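PDB 3KMI: putative membrane protein COG4129 from Clostridium difficile, which is of uncharacterised function but belongs to a putative aromatic acid exporter family of membrane proteins, the crystallised fragment being its helical C-terminal domain. Local coordinates for residues E19-V24 with V169-A174. Sequence-based numbering, arbitrary orientation. Where two conformers were deposited one is given.
Sequences EEVSIV and VNRKHA
Arg171 reaches from helix 148-176 to helix 7-33 and turns the NH1/NH2 end of its guanidinium group to the hydroxyl of Ser22, which lies at the edge of that group. Its CB already points to the other helix, and with CG anti to the backbone N (chi1 -180°) the side chain runs on toward helix 7-33. CB, CG and CD meet nothing on residues 19-24; a bend at chi3 then turns the head, and NE still makes no contact there. At Arg171 CZ the first atom comes near, Ser22 OG at 3.3 Å, and both terminal nitrogens donate to that same oxygen. Arg171 NH1 lies 3.0 Å from Ser22 OG, and Arg171 NH2 lies 2.9 Å from it. Because one acceptor serves two donors, each bond is bent, with N-H...O angles of 134° and 138°, and the oxygen sits somewhat out of the guanidinium plane. Arg171 NH2 also runs against Val21, whose CG1 approaches it obliquely to 3.5 Å.

The two helices are the first and last of an all-helical domain, 144 residues of mostly helical chain separating the two segments. Their backbones stay well apart here, the nearest CA atoms, those of Val21 and Arg171, being 10.1 Å from each other, and the long arginine side chain makes up the separation by reaching Ser22 OG within the domain interior. Helix 68-95 flanks the bridge: Gln84 touches Arg171 and accepts a hydrogen bond from the neighbouring Asn170. Ser22 OG is also hydrogen-bonded to the carbonyl oxygen of Gln18, one turn earlier, which ties the hydroxyl back to its own helix while its oxygen receives the two guanidinium N-H groups.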
ATOM      1  N   GLU A  19       4.513   6.954 -18.112  1.00 13.68           N
ATOM      2  CA  GLU A  19       5.352   8.139 -18.116  1.00 12.88           C
ATOM      3  C   GLU A  19       4.834   9.139 -17.067  1.00 11.48           C
ATOM      4  O   GLU A  19       5.615   9.695 -16.329  1.00  9.81           O
ATOM      5  CB  GLU A  19       5.400   8.747 -19.523  1.00 12.82           C
ATOM      6  CG  GLU A  19       5.985   7.778 -20.560  1.00 16.21           C
ATOM      7  CD  GLU A  19       5.904   8.267 -22.025  1.00 20.15           C
ATOM      8  OE1 GLU A  19       5.245   9.283 -22.316  1.00 20.99           O
ATOM      9  OE2 GLU A  19       6.498   7.602 -22.893  1.00 22.99           O
ATOM     10  N   GLU A  20       3.522   9.323 -16.969  1.00 10.31           N
ATOM     11  CA  GLU A  20       2.962  10.196 -15.944  1.00 11.57           C
ATOM     12  C   GLU A  20       3.153   9.714 -14.515  1.00 10.11           C
ATOM     13  O   GLU A  20       3.364  10.525 -13.618  1.00 11.20           O
ATOM     14  CB  GLU A  20       1.495  10.582 -16.255  1.00 11.48           C
ATOM     15  CG  GLU A  20       1.488  11.481 -17.506  1.00 15.09           C
ATOM     16  CD  GLU A  20       0.118  11.942 -17.952  1.00 19.69           C
ATOM     17  OE1 GLU A  20      -0.883  11.642 -17.260  1.00 18.92           O
ATOM     18  OE2 GLU A  20       0.051  12.589 -19.024  1.00 18.56           O
ATOM     19  N   VAL A  21       3.085   8.411 -14.311  1.00  9.80           N
ATOM     20  CA  VAL A  21       3.384   7.809 -13.017  1.00  9.56           C
ATOM     21  C   VAL A  21       4.843   8.142 -12.652  1.00  9.99           C
ATOM     22  O   VAL A  21       5.145   8.552 -11.527  1.00  9.95           O
ATOM     23  CB  VAL A  21       3.223   6.247 -13.080  1.00  9.86           C
ATOM     24  CG1 VAL A  21       3.839   5.598 -11.864  1.00  7.41           C
ATOM     25  CG2 VAL A  21       1.689   5.864 -13.244  1.00 10.65           C
ATOM     26  N   SER A  22       5.723   8.015 -13.625  1.00  9.75           N
ATOM     27  CA  SER A  22       7.161   8.203 -13.323  1.00  9.94           C
ATOM     28  C   SER A  22       7.427   9.654 -12.978  1.00  9.41           C
ATOM     29  O   SER A  22       8.215   9.957 -12.072  1.00  9.24           O
ATOM     30  CB  SER A  22       8.011   7.777 -14.505  1.00  9.29           C
ATOM     31  OG  SER A  22       7.870   6.389 -14.771  1.00 10.58           O
ATOM     32  N   ILE A  23       6.750  10.550 -13.694  1.00  8.93           N
ATOM     33  CA  ILE A  23       6.883  11.984 -13.420  1.00  9.95           C
ATOM     34  C   ILE A  23       6.555  12.311 -11.948  1.00  9.59           C
ATOM     35  O   ILE A  23       7.293  13.040 -11.294  1.00  9.43           O
ATOM     36  CB  ILE A  23       5.997  12.836 -14.362  1.00  9.11           C
ATOM     37  CG1 ILE A  23       6.644  12.889 -15.748  1.00 11.93           C
ATOM     38  CG2 ILE A  23       5.892  14.251 -13.826  1.00 10.58           C
ATOM     39  CD1 ILE A  23       5.740  13.477 -16.886  1.00 16.20           C
ATOM     40  N   VAL A  24       5.449  11.768 -11.446  1.00  9.39           N
ATOM     41  CA  VAL A  24       5.022  12.003 -10.072  1.00  9.84           C
ATOM     42  C   VAL A  24       6.053  11.340  -9.145  1.00  9.43           C
ATOM     43  O   VAL A  24       6.378  11.880  -8.110  1.00  9.79           O
ATOM     44  CB  VAL A  24       3.587  11.450  -9.790  1.00 10.37           C
ATOM     45  CG1 VAL A  24       3.246  11.583  -8.284  1.00 11.19           C
ATOM     46  CG2 VAL A  24       2.533  12.191 -10.642  1.00 10.82           C
ATOM     47  N   VAL A 169       6.963  -4.211  -7.944  1.00 10.45           N
ATOM     48  CA  VAL A 169       6.249  -5.438  -8.305  1.00 11.06           C
ATOM     49  C   VAL A 169       5.224  -5.098  -9.372  1.00 10.90           C
ATOM     50  O   VAL A 169       5.051  -5.866 -10.346  1.00 10.37           O
ATOM     51  CB  VAL A 169       5.584  -6.101  -7.078  1.00 11.56           C
ATOM     52  CG1 VAL A 169       4.585  -7.212  -7.495  1.00 12.16           C
ATOM     53  CG2 VAL A 169       6.661  -6.629  -6.128  1.00  9.72           C
ATOM     54  N   ASN A 170       4.556  -3.964  -9.170  1.00 10.10           N
ATOM     55  CA  ASN A 170       3.539  -3.450 -10.090  1.00 11.31           C
ATOM     56  C   ASN A 170       4.134  -3.074 -11.446  1.00 11.00           C
ATOM     57  O   ASN A 170       3.554  -3.367 -12.496  1.00 11.81           O
ATOM     58  CB  ASN A 170       2.795  -2.221  -9.503  1.00 10.57           C
ATOM     59  CG  ASN A 170       1.756  -2.599  -8.452  1.00 12.11           C
ATOM     60  OD1 ASN A 170       1.358  -3.745  -8.356  1.00  8.85           O
ATOM     61  ND2 ASN A 170       1.321  -1.626  -7.652  1.00  8.55           N
ATOM     62  N   ARG A 171       5.291  -2.429 -11.437  1.00 12.25           N
ATOM     63  CA  ARG A 171       5.884  -1.965 -12.692  1.00 12.39           C
ATOM     64  C   ARG A 171       6.355  -3.185 -13.505  1.00 13.98           C
ATOM     65  O   ARG A 171       6.226  -3.205 -14.723  1.00 13.78           O
ATOM     66  CB  ARG A 171       7.009  -0.959 -12.448  1.00 13.14           C
ATOM     67  CG  ARG A 171       7.651  -0.444 -13.766  1.00 11.62           C
ATOM     68  CD  ARG A 171       8.221   0.923 -13.619  1.00 11.25           C
ATOM     69  NE  ARG A 171       7.201   1.968 -13.621  1.00  9.84           N
ATOM     70  CZ  ARG A 171       7.455   3.267 -13.695  1.00  9.46           C
ATOM     71  NH1 ARG A 171       8.717   3.707 -13.808  1.00 10.30           N
ATOM     72  NH2 ARG A 171       6.438   4.141 -13.714  1.00  7.21           N
ATOM     73  N   LYS A 172       6.853  -4.198 -12.802  1.00 14.69           N
ATOM     74  CA  LYS A 172       7.266  -5.452 -13.413  1.00 16.64           C
ATOM     75  C   LYS A 172       6.072  -6.200 -14.017  1.00 17.75           C
ATOM     76  O   LYS A 172       6.184  -6.733 -15.125  1.00 18.06           O
ATOM     77  CB  LYS A 172       8.029  -6.283 -12.392  1.00 16.35           C
ATOM     78  CG  LYS A 172       8.785  -7.453 -12.941  1.00 17.33           C
ATOM     79  CD  LYS A 172       9.729  -7.952 -11.867  1.00 17.32           C
ATOM     80  CE  LYS A 172      10.455  -9.176 -12.349  1.00 14.53           C
ATOM     81  NZ  LYS A 172       9.772 -10.369 -11.833  1.00 14.71           N
ATOM     82  N   HIS A 173       4.951  -6.215 -13.293  0.50 18.78           N
ATOM     83  CA  HIS A 173       3.715  -6.852 -13.747  0.50 20.14           C
ATOM     84  C   HIS A 173       3.203  -6.210 -15.037  0.50 21.25           C
ATOM     85  O   HIS A 173       2.868  -6.913 -15.992  0.50 21.21           O
ATOM     86  CB  HIS A 173       2.629  -6.795 -12.657  0.50 20.20           C
ATOM     87  CG  HIS A 173       2.498  -8.053 -11.850  0.50 21.42           C
ATOM     88  ND1 HIS A 173       2.782  -8.107 -10.500  0.50 22.48           N
ATOM     89  CD2 HIS A 173       2.095  -9.299 -12.197  0.50 21.40           C
ATOM     90  CE1 HIS A 173       2.572  -9.332 -10.054  0.50 21.66           C
ATOM     91  NE2 HIS A 173       2.149 -10.074 -11.063  0.50 22.34           N
ATOM     92  N   ALA A 174       3.160  -4.878 -15.056  1.00 21.93           N
ATOM     93  CA  ALA A 174       2.721  -4.107 -16.221  1.00 25.48           C
ATOM     94  C   ALA A 174       3.634  -4.258 -17.446  1.00 28.41           C
ATOM     95  O   ALA A 174       3.237  -3.885 -18.543  1.00 29.31           O
ATOM     96  CB  ALA A 174       2.596  -2.643 -15.872  1.00 25.31           C
TER